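Local coordinates for protein benzoylformate Decarboxylase (Polynucleobacter necessarius, PDB 4K9Q) that probably catalyses the thiamine diphosphate- and magnesium-dependent decarboxylation of benzoylformate to benzaldehyde, at residues W402-A407 with V449-F454; S431-V436 with P480-V485. All blocks are in the same frame, centred on the assembly; numbering follows the deposited sequence.

Contact 1: residues W402-A407 with V449-F454; sequences WDLPAA and VIYVVF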
ATOM      1  N   TRP A 402      17.581  12.677  14.984  1.00 10.02           N
ATOM      2  CA  TRP A 402      16.841  13.841  14.510  1.00 11.57           C
ATOM      3  C   TRP A 402      17.426  15.149  15.042  1.00 11.13           C
ATOM      4  O   TRP A 402      17.566  16.119  14.297  1.00 10.58           O
ATOM      5  CB  TRP A 402      15.361  13.741  14.890  1.00 11.00           C
ATOM      6  CG  TRP A 402      14.546  14.869  14.331  1.00  9.02           C
ATOM      7  CD1 TRP A 402      14.036  14.965  13.063  1.00  9.81           C
ATOM      8  CD2 TRP A 402      14.160  16.066  15.012  1.00 11.05           C
ATOM      9  NE1 TRP A 402      13.349  16.146  12.922  1.00 11.00           N
ATOM     10  CE2 TRP A 402      13.410  16.841  14.103  1.00 11.68           C
ATOM     11  CE3 TRP A 402      14.378  16.563  16.303  1.00 10.70           C
ATOM     12  CZ2 TRP A 402      12.877  18.090  14.441  1.00 11.11           C
ATOM     13  CZ3 TRP A 402      13.837  17.805  16.642  1.00 12.37           C
ATOM     14  CH2 TRP A 402      13.098  18.550  15.710  1.00 10.39           C
ATOM     15  N   ASP A 403      17.764  15.174  16.325  1.00 10.02           N
ATOM     16  CA  ASP A 403      18.040  16.448  16.998  1.00 10.56           C
ATOM     17  C   ASP A 403      19.345  17.117  16.590  1.00  9.99           C
ATOM     18  O   ASP A 403      19.415  18.346  16.484  1.00  9.32           O
ATOM     19  CB  ASP A 403      17.946  16.300  18.520  1.00 10.67           C
ATOM     20  CG  ASP A 403      16.501  16.155  18.991  1.00 11.40           C
ATOM     21  OD1 ASP A 403      15.875  17.200  19.265  1.00 14.98           O
ATOM     22  OD2 ASP A 403      15.990  15.010  19.054  1.00 13.85           O
ATOM     23  N   LEU A 404      20.384  16.321  16.357  1.00  9.84           N
ATOM     24  CA  LEU A 404      21.659  16.889  15.954  1.00 11.17           C
ATOM     25  C   LEU A 404      21.526  17.718  14.666  1.00  9.90           C
ATOM     26  O   LEU A 404      21.860  18.900  14.658  1.00 10.72           O
ATOM     27  CB  LEU A 404      22.746  15.812  15.857  1.00  8.75           C
ATOM     28  CG  LEU A 404      24.165  16.330  15.599  1.00  8.01           C
ATOM     29  CD1 LEU A 404      25.171  15.270  16.001  1.00 11.59           C
ATOM     30  CD2 LEU A 404      24.350  16.734  14.138  1.00 10.75           C
ATOM     31  N   PRO A 405      21.017  17.113  13.581  1.00  9.40           N
ATOM     32  CA  PRO A 405      20.774  17.944  12.396  1.00  7.70           C
ATOM     33  C   PRO A 405      19.632  18.963  12.568  1.00  8.84           C
ATOM     34  O   PRO A 405      19.707  20.061  12.001  1.00 10.93           O
ATOM     35  CB  PRO A 405      20.481  16.920  11.286  1.00  8.55           C
ATOM     36  CG  PRO A 405      20.100  15.653  12.010  1.00  9.64           C
ATOM     37  CD  PRO A 405      20.850  15.670  13.311  1.00 10.28           C
ATOM     38  N   ALA A 406      18.605  18.648  13.350  1.00  8.50           N
ATOM     39  CA  ALA A 406      17.518  19.620  13.506  1.00  9.12           C
ATOM     40  C   ALA A 406      18.031  20.923  14.133  1.00  8.45           C
ATOM     41  O   ALA A 406      17.563  22.018  13.783  1.00  9.33           O
ATOM     42  CB  ALA A 406      16.359  19.043  14.318  1.00  8.66           C
ATOM     43  N   ALA A 407      19.003  20.799  15.036  1.00  9.71           N
ATOM     44  CA  ALA A 407      19.641  21.958  15.654  1.00  9.51           C
ATOM     45  C   ALA A 407      20.233  22.886  14.602  1.00 10.71           C
ATOM     46  O   ALA A 407      20.127  24.110  14.717  1.00 11.13           O
ATOM     47  CB  ALA A 407      20.723  21.519  16.630  1.00  8.53           C
ATOM     48  N   VAL A 449      25.891  26.774  16.743  1.00  9.00           N
ATOM     49  CA  VAL A 449      25.318  25.596  17.373  1.00  9.36           C
ATOM     50  C   VAL A 449      26.362  25.014  18.296  1.00 11.48           C
ATOM     51  O   VAL A 449      27.512  24.832  17.902  1.00 11.41           O
ATOM     52  CB  VAL A 449      24.925  24.522  16.320  1.00 10.41           C
ATOM     53  CG1 VAL A 449      24.400  23.255  17.011  1.00 10.01           C
ATOM     54  CG2 VAL A 449      23.890  25.069  15.336  1.00 10.15           C
ATOM     55  N   ILE A 450      25.956  24.715  19.521  1.00  9.69           N
ATOM     56  CA  ILE A 450      26.874  24.219  20.529  1.00  9.79           C
ATOM     57  C   ILE A 450      26.392  22.858  20.990  1.00 10.84           C
ATOM     58  O   ILE A 450      25.351  22.747  21.659  1.00 12.47           O
ATOM     59  CB  ILE A 450      26.929  25.171  21.740  1.00 11.50           C
ATOM     60  CG1 ILE A 450      27.354  26.572  21.291  1.00 11.04           C
ATOM     61  CG2 ILE A 450      27.887  24.638  22.809  1.00 10.95           C
ATOM     62  CD1 ILE A 450      27.204  27.616  22.366  1.00 13.30           C
ATOM     63  N   TYR A 451      27.127  21.817  20.613  1.00  9.76           N
ATOM     64  CA  TYR A 451      26.772  20.467  21.019  1.00 11.42           C
ATOM     65  C   TYR A 451      27.482  20.129  22.308  1.00 14.15           C
ATOM     66  O   TYR A 451      28.709  20.131  22.358  1.00 13.96           O
ATOM     67  CB  TYR A 451      27.180  19.458  19.948  1.00 10.40           C
ATOM     68  CG  TYR A 451      26.429  19.611  18.657  1.00 11.57           C
ATOM     69  CD1 TYR A 451      27.058  20.100  17.514  1.00 11.82           C
ATOM     70  CD2 TYR A 451      25.086  19.258  18.576  1.00 10.58           C
ATOM     71  CE1 TYR A 451      26.370  20.232  16.320  1.00 10.83           C
ATOM     72  CE2 TYR A 451      24.382  19.395  17.386  1.00  9.87           C
ATOM     73  CZ  TYR A 451      25.031  19.880  16.264  1.00 11.61           C
ATOM     74  OH  TYR A 451      24.342  20.007  15.080  1.00 12.34           O
ATOM     75  N   VAL A 452      26.711  19.851  23.355  1.00 10.13           N
ATOM     76  CA  VAL A 452      27.287  19.364  24.599  1.00  9.39           C
ATOM     77  C   VAL A 452      26.972  17.881  24.683  1.00 11.32           C
ATOM     78  O   VAL A 452      25.801  17.492  24.792  1.00 11.09           O
ATOM     79  CB  VAL A 452      26.728  20.100  25.831  1.00 11.59           C
ATOM     80  CG1 VAL A 452      27.405  19.600  27.106  1.00 11.09           C
ATOM     81  CG2 VAL A 452      26.937  21.608  25.680  1.00 15.36           C
ATOM     82  N   VAL A 453      28.010  17.056  24.608  1.00 11.21           N
ATOM     83  CA  VAL A 453      27.827  15.608  24.572  1.00  9.70           C
ATOM     84  C   VAL A 453      28.084  14.983  25.939  1.00 13.38           C
ATOM     85  O   VAL A 453      29.188  15.071  26.482  1.00 12.89           O
ATOM     86  CB  VAL A 453      28.755  14.938  23.534  1.00 11.42           C
ATOM     87  CG1 VAL A 453      28.470  13.429  23.458  1.00 15.48           C
ATOM     88  CG2 VAL A 453      28.603  15.582  22.175  1.00 11.12           C
ATOM     89  N   PHE A 454      27.051  14.355  26.484  1.00 11.51           N
ATOM     90  CA  PHE A 454      27.131  13.679  27.769  1.00 11.28           C
ATOM     91  C   PHE A 454      27.659  12.265  27.580  1.00 12.51           C
ATOM     92  O   PHE A 454      26.927  11.360  27.174  1.00 12.30           O
ATOM     93  CB  PHE A 454      25.748  13.679  28.441  1.00 10.46           C
ATOM     94  CG  PHE A 454      25.300  15.050  28.880  1.00 12.49           C
ATOM     95  CD1 PHE A 454      24.952  16.016  27.950  1.00 14.06           C
ATOM     96  CD2 PHE A 454      25.230  15.366  30.225  1.00 12.67           C
ATOM     97  CE1 PHE A 454      24.552  17.287  28.356  1.00 11.68           C
ATOM     98  CE2 PHE A 454      24.818  16.626  30.645  1.00 13.11           C
ATOM     99  CZ  PHE A 454      24.481  17.589  29.708  1.00 12.36           C
TER
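Tyr451 reaches from its strand to the helix and donates its hydroxyl to the backbone carbonyl of Leu404 in the first turn, with OH 2.8 Å from Leu404 O. Leu404 O lies at the edge of the phenol ring, in its plane, yet the hydroxyl meets the carbonyl from above the carbonyl plane, at a C=O...O angle of 129°. This is the tight end of the contact. The Leu404 side chain crosses the tyrosine at about a right angle: CG sits 3.6 Å from Tyr451 CE2, while CD2 comes to 3.4 Å from Tyr451 OH. The chi1 of -173° (CG anti to the backbone N) brings CG and the CD2 branch beside the phenol end. The packing is looser toward Ala407, whose CB is 4.1 Å from Val449 CG1, although this end is buried too. That same CG1 lies over one face of the Tyr451 ring, toward its rim. Helix 403-407 and strand 449-454 run nearly antiparallel, 159° apart, in the C-terminal thiamine diphosphate-binding domain. Strand 449-455 lies between 423-428 and 517-523; Thr425 of the former touches Ala407, Val449 and Tyr451, while helix 47-61 packs against Trp402 and Pro405.

Contact 2: residues S431-V436 with P480-V485; sequences SFQYSV and PGLDIV. With TPP (thiamine diphosphate), chain D.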
ATOM      1  N   SER A 431      23.258   8.733  20.977  1.00  9.86           N
ATOM      2  CA  SER A 431      22.399   9.523  20.097  1.00  9.72           C
ATOM      3  C   SER A 431      23.206  10.308  19.070  1.00 10.27           C
ATOM      4  O   SER A 431      22.814  10.404  17.917  1.00  8.73           O
ATOM      5  CB  SER A 431      21.545  10.503  20.909  1.00 12.28           C
ATOM      6  OG  SER A 431      20.545   9.824  21.655  1.00 14.15           O
ATOM      7  N   PHE A 432      24.329  10.871  19.509  1.00 11.25           N
ATOM      8  CA  PHE A 432      25.217  11.683  18.669  1.00 11.05           C
ATOM      9  C   PHE A 432      25.629  10.963  17.381  1.00 10.06           C
ATOM     10  O   PHE A 432      25.816  11.598  16.344  1.00 10.63           O
ATOM     11  CB  PHE A 432      26.465  12.036  19.488  1.00  9.15           C
ATOM     12  CG  PHE A 432      27.286  13.181  18.939  1.00 10.85           C
ATOM     13  CD1 PHE A 432      26.865  14.497  19.093  1.00 12.59           C
ATOM     14  CD2 PHE A 432      28.512  12.940  18.339  1.00 12.42           C
ATOM     15  CE1 PHE A 432      27.645  15.547  18.622  1.00 14.87           C
ATOM     16  CE2 PHE A 432      29.298  13.987  17.874  1.00 12.86           C
ATOM     17  CZ  PHE A 432      28.858  15.285  18.014  1.00 11.82           C
ATOM     18  N   GLN A 433      25.759   9.636  17.447  1.00  9.12           N
ATOM     19  CA  GLN A 433      26.261   8.853  16.311  1.00 10.27           C
ATOM     20  C   GLN A 433      25.305   8.714  15.132  1.00  9.82           C
ATOM     21  O   GLN A 433      25.748   8.556  13.999  1.00 10.98           O
ATOM     22  CB  GLN A 433      26.641   7.439  16.764  1.00  9.80           C
ATOM     23  CG  GLN A 433      27.530   7.390  17.996  1.00 12.49           C
ATOM     24  CD  GLN A 433      28.806   8.173  17.797  1.00 12.60           C
ATOM     25  OE1 GLN A 433      29.455   8.061  16.751  1.00 14.65           O
ATOM     26  NE2 GLN A 433      29.161   8.999  18.783  1.00 14.70           N
ATOM     27  N   TYR A 434      24.004   8.738  15.382  1.00  9.82           N
ATOM     28  CA  TYR A 434      23.066   8.365  14.315  1.00  8.66           C
ATOM     29  C   TYR A 434      23.161   9.271  13.098  1.00 10.20           C
ATOM     30  O   TYR A 434      23.164   8.793  11.965  1.00 10.18           O
ATOM     31  CB  TYR A 434      21.616   8.301  14.823  1.00  8.68           C
ATOM     32  CG  TYR A 434      21.380   7.128  15.760  1.00  8.35           C
ATOM     33  CD1 TYR A 434      21.734   7.206  17.104  1.00  8.82           C
ATOM     34  CD2 TYR A 434      20.799   5.949  15.299  1.00 10.43           C
ATOM     35  CE1 TYR A 434      21.525   6.139  17.954  1.00 10.27           C
ATOM     36  CE2 TYR A 434      20.585   4.875  16.148  1.00 10.07           C
ATOM     37  CZ  TYR A 434      20.955   4.978  17.474  1.00 11.43           C
ATOM     38  OH  TYR A 434      20.764   3.937  18.346  1.00 10.10           O
ATOM     39  N   SER A 435      23.268  10.575  13.342  1.00  9.60           N
ATOM     40  CA  SER A 435      23.315  11.554  12.265  1.00  8.81           C
ATOM     41  C   SER A 435      24.489  12.498  12.466  1.00 10.57           C
ATOM     42  O   SER A 435      24.382  13.698  12.247  1.00 10.19           O
ATOM     43  CB  SER A 435      22.009  12.344  12.196  1.00 11.38           C
ATOM     44  OG  SER A 435      20.929  11.487  11.870  1.00 13.05           O
ATOM     45  N   VAL A 436      25.610  11.925  12.889  1.00 10.08           N
ATOM     46  CA  VAL A 436      26.814  12.680  13.191  1.00  9.04           C
ATOM     47  C   VAL A 436      27.235  13.582  12.015  1.00 10.64           C
ATOM     48  O   VAL A 436      27.804  14.662  12.217  1.00 11.62           O
ATOM     49  CB  VAL A 436      27.960  11.719  13.625  1.00 11.21           C
ATOM     50  CG1 VAL A 436      28.436  10.857  12.466  1.00 11.94           C
ATOM     51  CG2 VAL A 436      29.096  12.482  14.250  1.00 14.13           C
ATOM     52  N   PRO A 480      32.155   1.544  24.347  1.00 13.04           N
ATOM     53  CA  PRO A 480      33.562   1.901  24.534  1.00 16.36           C
ATOM     54  C   PRO A 480      34.225   2.354  23.238  1.00 14.60           C
ATOM     55  O   PRO A 480      33.737   2.082  22.130  1.00 13.66           O
ATOM     56  CB  PRO A 480      34.186   0.577  24.984  1.00 13.81           C
ATOM     57  CG  PRO A 480      33.351  -0.449  24.291  1.00 14.66           C
ATOM     58  CD  PRO A 480      31.949   0.089  24.411  1.00 12.35           C
ATOM     59  N   GLY A 481      35.342   3.051  23.383  1.00 13.71           N
ATOM     60  CA  GLY A 481      36.178   3.369  22.244  1.00 13.01           C
ATOM     61  C   GLY A 481      35.654   4.361  21.219  1.00 15.14           C
ATOM     62  O   GLY A 481      36.014   4.262  20.055  1.00 16.45           O
ATOM     63  N   LEU A 482      34.811   5.306  21.622  1.00 13.07           N
ATOM     64  CA  LEU A 482      34.440   6.399  20.716  1.00 13.48           C
ATOM     65  C   LEU A 482      35.221   7.644  21.081  1.00 17.07           C
ATOM     66  O   LEU A 482      35.253   8.038  22.251  1.00 18.53           O
ATOM     67  CB  LEU A 482      32.951   6.717  20.792  1.00 14.49           C
ATOM     68  CG  LEU A 482      32.006   5.613  20.350  1.00 16.47           C
ATOM     69  CD1 LEU A 482      30.583   5.969  20.738  1.00 16.45           C
ATOM     70  CD2 LEU A 482      32.141   5.387  18.848  1.00 16.97           C
ATOM     71  N   ASP A 483      35.861   8.257  20.087  1.00 14.14           N
ATOM     72  CA  ASP A 483      36.557   9.526  20.313  1.00 13.81           C
ATOM     73  C   ASP A 483      35.694  10.609  19.696  1.00 13.83           C
ATOM     74  O   ASP A 483      35.764  10.892  18.493  1.00 13.12           O
ATOM     75  CB  ASP A 483      37.953   9.529  19.682  1.00 16.22           C
ATOM     76  CG  ASP A 483      38.750  10.801  20.006  1.00 20.28           C
ATOM     77  OD1 ASP A 483      38.139  11.825  20.384  1.00 14.93           O
ATOM     78  OD2 ASP A 483      39.993  10.784  19.876  1.00 22.80           O
ATOM     79  N   ILE A 484      34.846  11.198  20.525  1.00 14.34           N
ATOM     80  CA  ILE A 484      33.877  12.154  20.032  1.00 11.85           C
ATOM     81  C   ILE A 484      34.527  13.495  19.692  1.00 13.25           C
ATOM     82  O   ILE A 484      34.050  14.203  18.814  1.00 13.68           O
ATOM     83  CB  ILE A 484      32.712  12.283  21.026  1.00 12.92           C
ATOM     84  CG1 ILE A 484      32.053  10.899  21.180  1.00 16.73           C
ATOM     85  CG2 ILE A 484      31.701  13.321  20.552  1.00 14.06           C
ATOM     86  CD1 ILE A 484      30.853  10.871  22.102  1.00 20.48           C
ATOM     87  N   VAL A 485      35.631  13.833  20.360  1.00 11.69           N
ATOM     88  CA  VAL A 485      36.393  15.020  19.968  1.00 11.52           C
ATOM     89  C   VAL A 485      36.841  14.887  18.517  1.00 13.57           C
ATOM     90  O   VAL A 485      36.693  15.817  17.725  1.00 12.88           O
ATOM     91  CB  VAL A 485      37.605  15.242  20.883  1.00 12.27           C
ATOM     92  CG1 VAL A 485      38.490  16.373  20.354  1.00 17.78           C
ATOM     93  CG2 VAL A 485      37.131  15.519  22.314  1.00 15.85           C
TER
HETATM   94  N1' TPP D 602      17.503   3.665  16.999  1.00 11.16           N
HETATM   95  C2' TPP D 602      16.761   4.794  16.685  1.00 13.06           C
HETATM   96  CM2 TPP D 602      16.825   5.385  15.308  1.00 13.69           C
HETATM   97  N3' TPP D 602      15.938   5.384  17.625  1.00 11.81           N
HETATM   98  C4' TPP D 602      15.856   4.856  18.890  1.00 14.76           C
HETATM   99  N4' TPP D 602      15.050   5.421  19.786  1.00 14.21           N
HETATM  100  C5' TPP D 602      16.626   3.742  19.227  1.00 13.17           C
HETATM  101  C6' TPP D 602      17.441   3.129  18.276  1.00 13.00           C
HETATM  102  C7' TPP D 602      16.534   3.160  20.614  1.00 13.93           C
HETATM  103  N3  TPP D 602      17.138   3.930  21.693  1.00 15.00           N
HETATM  104  C2  TPP D 602      16.434   4.722  22.586  1.00 20.14           C
HETATM  105  S1  TPP D 602      17.351   5.433  23.702  0.75 14.64           S
HETATM  106  C5  TPP D 602      18.685   4.749  23.097  1.00 11.77           C
HETATM  107  C4  TPP D 602      18.463   3.927  21.996  1.00 19.58           C
HETATM  108  CM4 TPP D 602      19.520   3.168  21.235  1.00 12.14           C
HETATM  109  C6  TPP D 602      19.971   5.051  23.813  1.00 17.16           C
HETATM  110  C7  TPP D 602      20.384   6.514  23.819  1.00 13.81           C
HETATM  111  O7  TPP D 602      21.708   6.515  24.300  1.00 16.37           O
HETATM  112  PA  TPP D 602      22.513   7.885  24.550  1.00 14.79           P
HETATM  113  O1A TPP D 602      22.239   8.824  23.411  1.00 14.04           O
HETATM  114  O2A TPP D 602      23.976   7.608  24.689  1.00 14.48           O
HETATM  115  O3A TPP D 602      21.796   8.531  25.836  1.00 13.58           O
HETATM  116  PB  TPP D 602      21.868   8.049  27.368  1.00 14.54           P
HETATM  117  O1B TPP D 602      20.654   7.209  27.602  1.00 17.35           O
HETATM  118  O2B TPP D 602      21.826   9.310  28.201  1.00 18.59           O
HETATM  119  O3B TPP D 602      23.098   7.238  27.624  1.00 12.17           O
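Phe432 and Gln433 meet Leu482 and Ile484 just behind the diphosphate-binding turn, where 431-436 continues the GDG motif that thiamine diphosphate enzymes use to hold magnesium and cofactor. The other segment begins at the subunit interface, the carbonyl of Pro480 taking a hydrogen bond from Tyr440 of the second subunit. Gly481 adopts a positive phi ahead of Leu482. Leu482 then points at Gln433, the two side chains coming from opposite directions, and its CD1 stops 3.9 Å from Gln433 NE2. The amide is polar and is held by hydrogen bonds: NE2 bonds to the carbonyl of Asp429, a magnesium ligand, and OE1 is bonded to Gln487 NE2 and to the hydroxyl of Tyr491 of the second subunit, so both ends of the group are held. The bend of the glutamine at chi2 (-57°) fits this curled path back toward Asp429. Asp483 is the N-cap of helix 484-490, its OD1 bonded to the N of Ala486. Ile484, in the first turn, splits its branches: CG2 rests 3.7 Å from Phe432 CE2, whereas CD1 reaches 4.2 Å from Gln433 NE2. On the cofactor side of 431-436, Tyr434 lies by the pyrimidine, its CE2 3.4 Å from N1' of thiamine diphosphate. Ser431 grips one phosphate oxygen twice, O1A lying 2.6 Å from its N and 2.6 Å from its OG.

How the contacts relate
From the N terminus the chain first reaches 402-407, the start of helix 403-417, then passes along strand 423-428 to 431-436. Helix 438-445 leads on to 449-454, where contact 1 closes a loop of 41 intervening residues, and contact 2 closes its own, 43 residues long, only at 480-485. The segments alternate, so the two loops cross. They also touch directly: the Phe432 ring is shared ground, its CD1 3.6 Å from Leu404 CD1 and its CE1 3.7 Å from Val453 CG2. Together they tie helices 403-417 and 484-490 to strand 449-455 and the cofactor-binding helix 429-434 of one domain.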